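Local structure of cyanate lyase C-terminal domain-containing protein (Tetranychus urticae, 5UK3) at residues Q36-L41 against C68-I73; T50-L53 against C58-I61. The protein probably catalyses the reaction of cyanate with bicarbonate to give ammonia and carbon dioxide, as expected of a cyanase. One frame throughout, in Å; residues are numbered along the deposited sequence.

Contact 1. Residues Q36-L41 against C68-I73; sequences QQMAQL and CDTLGI
Met38 and Leu71 meet in an apolar packing contact between helix 35-42 and the C-terminal end of helix 61-70, within the helical N-terminal part of the chain. The contact is partly buried and small, with 154 Å² of surface lost over both sides. Its closest approach is from Met38 CE to Leu71 CD2, at 3.8 Å. Met38 SD lies 4.0 Å from the same Leu71 CD2, so CD2 meets both SD and CE, and Met38 CE also sits 4.0 Å from Leu71 CG. The two side chains cross at about a right angle. The CB of Met38 does not face helix 61-70. The chain runs out extended and then bends at its last torsion (chi3 68°), which swings CE toward the leucine.

The CB of Thr70 is directed at helix 35-42, and its methyl CG2 makes the touch. Thr70 CG2 lies 4.4 Å from Met38 CG and 4.5 Å from Leu41 CD1. These are looser touches, and Leu41 is itself exposed. The hydroxyl of Thr70 serves its own helix instead: OG1 is hydrogen-bonded to Arg66 O. Leu71 is the first residue to leave helical geometry, so its side chain packs just where the helix gives way to a loop.

Two other helices and a loop also touch the methionine. Met38 packs on Leu49 and Leu53 of helix 46-53 and on Lys28 of helix 23-31, and the loop residue Leu33 packs against both Met38 and Thr70. Such short helices converging on the buried Met38 are characteristic of a small helical bundle, here the helix-turn-helix-like N-terminal domain of cyanases.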
loop_
_atom_site.group_PDB
_atom_site.type_symbol
_atom_site.label_atom_id
_atom_site.label_comp_id
_atom_site.label_asym_id
_atom_site.label_seq_id
_atom_site.Cartn_x
_atom_site.Cartn_y
_atom_site.Cartn_z
ATOM N N GLN I 36 8.072 -24.955 28.089
ATOM C CA GLN I 36 9.178 -25.089 29.068
ATOM C C GLN I 36 9.565 -26.531 29.366
ATOM O O GLN I 36 10.716 -26.922 29.240
ATOM C CB GLN I 36 8.747 -24.438 30.380
ATOM C CG GLN I 36 9.762 -24.456 31.528
ATOM C CD GLN I 36 10.949 -23.586 31.232
ATOM O OE1 GLN I 36 10.924 -22.381 31.508
ATOM N NE2 GLN I 36 11.968 -24.162 30.596
ATOM N N GLN I 37 8.575 -27.333 29.749
ATOM C CA GLN I 37 8.797 -28.744 30.039
ATOM C C GLN I 37 9.432 -29.474 28.865
ATOM O O GLN I 37 10.400 -30.215 29.047
ATOM C CB GLN I 37 7.496 -29.460 30.450
ATOM C CG GLN I 37 7.049 -29.142 31.882
ATOM C CD GLN I 37 5.568 -29.433 32.151
ATOM O OE1 GLN I 37 4.838 -29.977 31.296
ATOM N NE2 GLN I 37 5.112 -29.057 33.340
ATOM N N MET I 38 8.862 -29.310 27.673
ATOM C CA MET I 38 9.376 -30.015 26.493
ATOM C C MET I 38 10.850 -29.687 26.265
ATOM O O MET I 38 11.615 -30.519 25.859
ATOM C CB MET I 38 8.544 -29.669 25.255
ATOM C CG MET I 38 7.182 -30.305 25.243
ATOM S SD MET I 38 6.354 -30.007 23.676
ATOM C CE MET I 38 7.334 -30.980 22.512
ATOM N N ALA I 39 11.173 -28.419 26.417
ATOM C CA ALA I 39 12.510 -27.931 26.152
ATOM C C ALA I 39 13.501 -28.509 27.132
ATOM O O ALA I 39 14.590 -28.875 26.760
ATOM C CB ALA I 39 12.515 -26.417 26.231
ATOM N N GLN I 40 13.108 -28.600 28.388
ATOM C CA GLN I 40 13.991 -29.138 29.381
ATOM C C GLN I 40 14.209 -30.611 29.189
ATOM O O GLN I 40 15.296 -31.090 29.443
ATOM C CB GLN I 40 13.439 -28.841 30.736
ATOM C CG GLN I 40 14.400 -28.835 31.889
ATOM C CD GLN I 40 13.823 -27.952 32.997
ATOM O OE1 GLN I 40 12.784 -27.240 32.810
ATOM N NE2 GLN I 40 14.454 -28.008 34.175
ATOM N N LEU I 41 13.183 -31.341 28.785
ATOM C CA LEU I 41 13.337 -32.770 28.564
ATOM C C LEU I 41 14.268 -33.054 27.401
ATOM O O LEU I 41 15.061 -33.979 27.439
ATOM C CB LEU I 41 11.988 -33.436 28.338
ATOM C CG LEU I 41 11.059 -33.394 29.542
ATOM C CD1 LEU I 41 9.700 -33.952 29.156
ATOM C CD2 LEU I 41 11.662 -34.191 30.684
ATOM N N CYS I 68 8.544 -36.519 18.689
ATOM C CA CYS I 68 7.396 -37.361 18.509
ATOM C C CYS I 68 7.069 -38.223 19.730
ATOM O O CYS I 68 5.929 -38.457 20.047
ATOM C CB CYS I 68 7.573 -38.209 17.242
ATOM S SG CYS I 68 7.576 -37.219 15.723
ATOM N N ASP I 69 8.067 -38.801 20.345
ATOM C CA ASP I 69 7.845 -39.596 21.539
ATOM C C ASP I 69 7.373 -38.807 22.709
ATOM O O ASP I 69 6.657 -39.331 23.555
ATOM C CB ASP I 69 9.248 -40.125 21.933
ATOM C CG ASP I 69 9.684 -41.361 21.171
ATOM O OD1 ASP I 69 8.918 -41.744 20.253
ATOM O OD2 ASP I 69 10.839 -41.867 21.445
ATOM N N THR I 70 7.923 -37.616 22.844
ATOM C CA THR I 70 7.585 -36.745 23.934
ATOM C C THR I 70 6.098 -36.388 23.870
ATOM O O THR I 70 5.404 -36.429 24.897
ATOM C CB THR I 70 8.433 -35.492 23.860
ATOM O OG1 THR I 70 9.815 -35.869 23.884
ATOM C CG2 THR I 70 8.128 -34.565 25.026
ATOM N N LEU I 71 5.629 -36.101 22.665
ATOM C CA LEU I 71 4.214 -35.961 22.377
ATOM C C LEU I 71 3.611 -37.350 22.155
ATOM O O LEU I 71 4.304 -38.399 22.164
ATOM C CB LEU I 71 4.043 -35.129 21.136
ATOM C CG LEU I 71 4.699 -33.728 21.187
ATOM C CD1 LEU I 71 4.701 -33.046 19.827
ATOM C CD2 LEU I 71 4.009 -32.829 22.193
ATOM N N GLY I 72 2.310 -37.415 21.991
ATOM C CA GLY I 72 1.675 -38.745 21.743
ATOM C C GLY I 72 2.068 -39.445 20.458
ATOM O O GLY I 72 1.911 -40.647 20.355
ATOM N N ILE I 73 2.596 -38.692 19.504
ATOM C CA ILE I 73 2.483 -39.029 18.083
ATOM C C ILE I 73 3.484 -40.020 17.496
ATOM O O ILE I 73 4.492 -40.347 18.113
ATOM C CB ILE I 73 2.515 -37.771 17.187
ATOM C CG1 ILE I 73 3.801 -37.031 17.349
ATOM C CG2 ILE I 73 1.355 -36.837 17.502
ATOM C CD1 ILE I 73 3.946 -35.937 16.340
#

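Contact 2. Residues T50-L53 against C58-I61; sequences TSVL and CCDI
Val52, near the end of helix 46-53, packs against Cys58 and Cys59 in the loop that leads to helix 61-70. Its two methyls divide the work. Val52 CG2 rests on the backbone of Cys58, 4.0 Å from Cys58 C and 4.1 Å from Cys58 O. Val52 CG1 reaches the sulfur of the next residue, with Cys59 SG at 4.2 Å. CG1 stands anti to the backbone N (chi1 167°), which leaves CG2 beside that N.

The packed side holds Val52, Cys59 and the backbone carbonyl of Cys58. Val52 and Cys59 are both buried, and Leu81 of helix 78-82 touches both. Ala64 and Ile67 of helix 61-70 also pack on Cys59. The loose side is the side chain of Cys58. Its CB turns away from helix 46-53, the residue is partly exposed, and it packs on Asp122 of a third subunit. Beyond it, Asp60 is exposed and N-caps helix 61-70, with OD1 bonded to Leu63 N.

The loop comes close to the helix at Val52, where methyls meet sulfur and backbone. This contact is apolar and not directional. Polar bonds that fix the loop reach residues outside the two segments: Ser51 OG to Asn57 ND2, and the Cys59 backbone to Leu81.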
loop_
_atom_site.group_PDB
_atom_site.type_symbol
_atom_site.label_atom_id
_atom_site.label_comp_id
_atom_site.label_asym_id
_atom_site.label_seq_id
_atom_site.Cartn_x
_atom_site.Cartn_y
_atom_site.Cartn_z
ATOM N N THR I 50 9.807 -24.240 20.199
ATOM C CA THR I 50 8.469 -23.786 19.937
ATOM C C THR I 50 8.347 -23.473 18.429
ATOM O O THR I 50 7.369 -23.856 17.812
ATOM C CB THR I 50 8.109 -22.591 20.830
ATOM O OG1 THR I 50 8.270 -22.962 22.214
ATOM C CG2 THR I 50 6.680 -22.150 20.622
ATOM N N SER I 51 9.327 -22.771 17.868
ATOM C CA SER I 51 9.266 -22.389 16.484
ATOM C C SER I 51 9.328 -23.595 15.535
ATOM O O SER I 51 8.763 -23.539 14.445
ATOM C CB SER I 51 10.351 -21.398 16.122
ATOM O OG SER I 51 11.597 -22.044 15.965
ATOM N N VAL I 52 9.997 -24.663 15.940
ATOM C CA VAL I 52 9.995 -25.884 15.153
ATOM C C VAL I 52 8.574 -26.444 15.097
ATOM O O VAL I 52 8.107 -26.875 14.044
ATOM C CB VAL I 52 10.957 -26.942 15.744
ATOM C CG1 VAL I 52 10.704 -28.307 15.122
ATOM C CG2 VAL I 52 12.394 -26.552 15.519
ATOM N N LEU I 53 7.936 -26.534 16.258
ATOM C CA LEU I 53 6.585 -27.066 16.328
ATOM C C LEU I 53 5.623 -26.187 15.519
ATOM O O LEU I 53 4.689 -26.702 14.937
ATOM C CB LEU I 53 6.102 -27.176 17.763
ATOM C CG LEU I 53 6.892 -28.056 18.696
ATOM C CD1 LEU I 53 6.335 -27.894 20.104
ATOM C CD2 LEU I 53 6.835 -29.483 18.275
ATOM N N CYS I 58 13.312 -25.846 11.621
ATOM C CA CYS I 58 13.359 -27.296 11.493
ATOM C C CYS I 58 14.473 -27.880 12.342
ATOM O O CYS I 58 15.338 -27.145 12.798
ATOM C CB CYS I 58 13.541 -27.675 10.021
ATOM S SG CYS I 58 15.131 -27.190 9.336
ATOM N N CYS I 59 14.444 -29.198 12.559
ATOM C CA CYS I 59 15.484 -29.908 13.326
ATOM C C CYS I 59 16.010 -31.084 12.545
ATOM O O CYS I 59 15.492 -31.383 11.494
ATOM C CB CYS I 59 14.918 -30.368 14.674
ATOM S SG CYS I 59 13.471 -31.409 14.523
ATOM N N ASP I 60 17.053 -31.726 13.063
ATOM C CA ASP I 60 17.553 -32.997 12.513
ATOM C C ASP I 60 16.608 -34.164 12.880
ATOM O O ASP I 60 15.726 -34.026 13.735
ATOM C CB ASP I 60 19.011 -33.272 12.917
ATOM C CG ASP I 60 19.226 -33.390 14.437
ATOM O OD1 ASP I 60 18.322 -33.809 15.190
ATOM O OD2 ASP I 60 20.335 -33.012 14.910
ATOM N N ILE I 61 16.799 -35.306 12.223
ATOM C CA ILE I 61 15.844 -36.435 12.322
ATOM C C ILE I 61 15.842 -37.057 13.708
ATOM O O ILE I 61 14.793 -37.441 14.200
ATOM C CB ILE I 61 16.051 -37.574 11.280
ATOM C CG1 ILE I 61 16.363 -37.005 9.870
ATOM C CG2 ILE I 61 14.767 -38.409 11.198
ATOM C CD1 ILE I 61 16.623 -38.033 8.755
#

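Contacts 1 and 2 lie in the same helical N-terminal domain, with centres about 12 Å apart and on the same side of the chain's centre. Contact 2 is nested along the chain inside the loop that contact 1 closes: 36-41 comes first, then 50-53, 58-61 and 68-73. Helix 61-70 ties them together, since 58-61 leads into its start and 68-73 holds its end. The segments touch through Leu53, which itself takes no part in contact 2: Met38 CE is 4.0 Å from Leu53 CD1. Leu53 packs on both Met38 and Ile67, so three helices meet in one apolar region. Both contacts thus join helices of the N-terminal domain; helix 96-120 and the sheet belong to the cyanate lyase C-terminal domain.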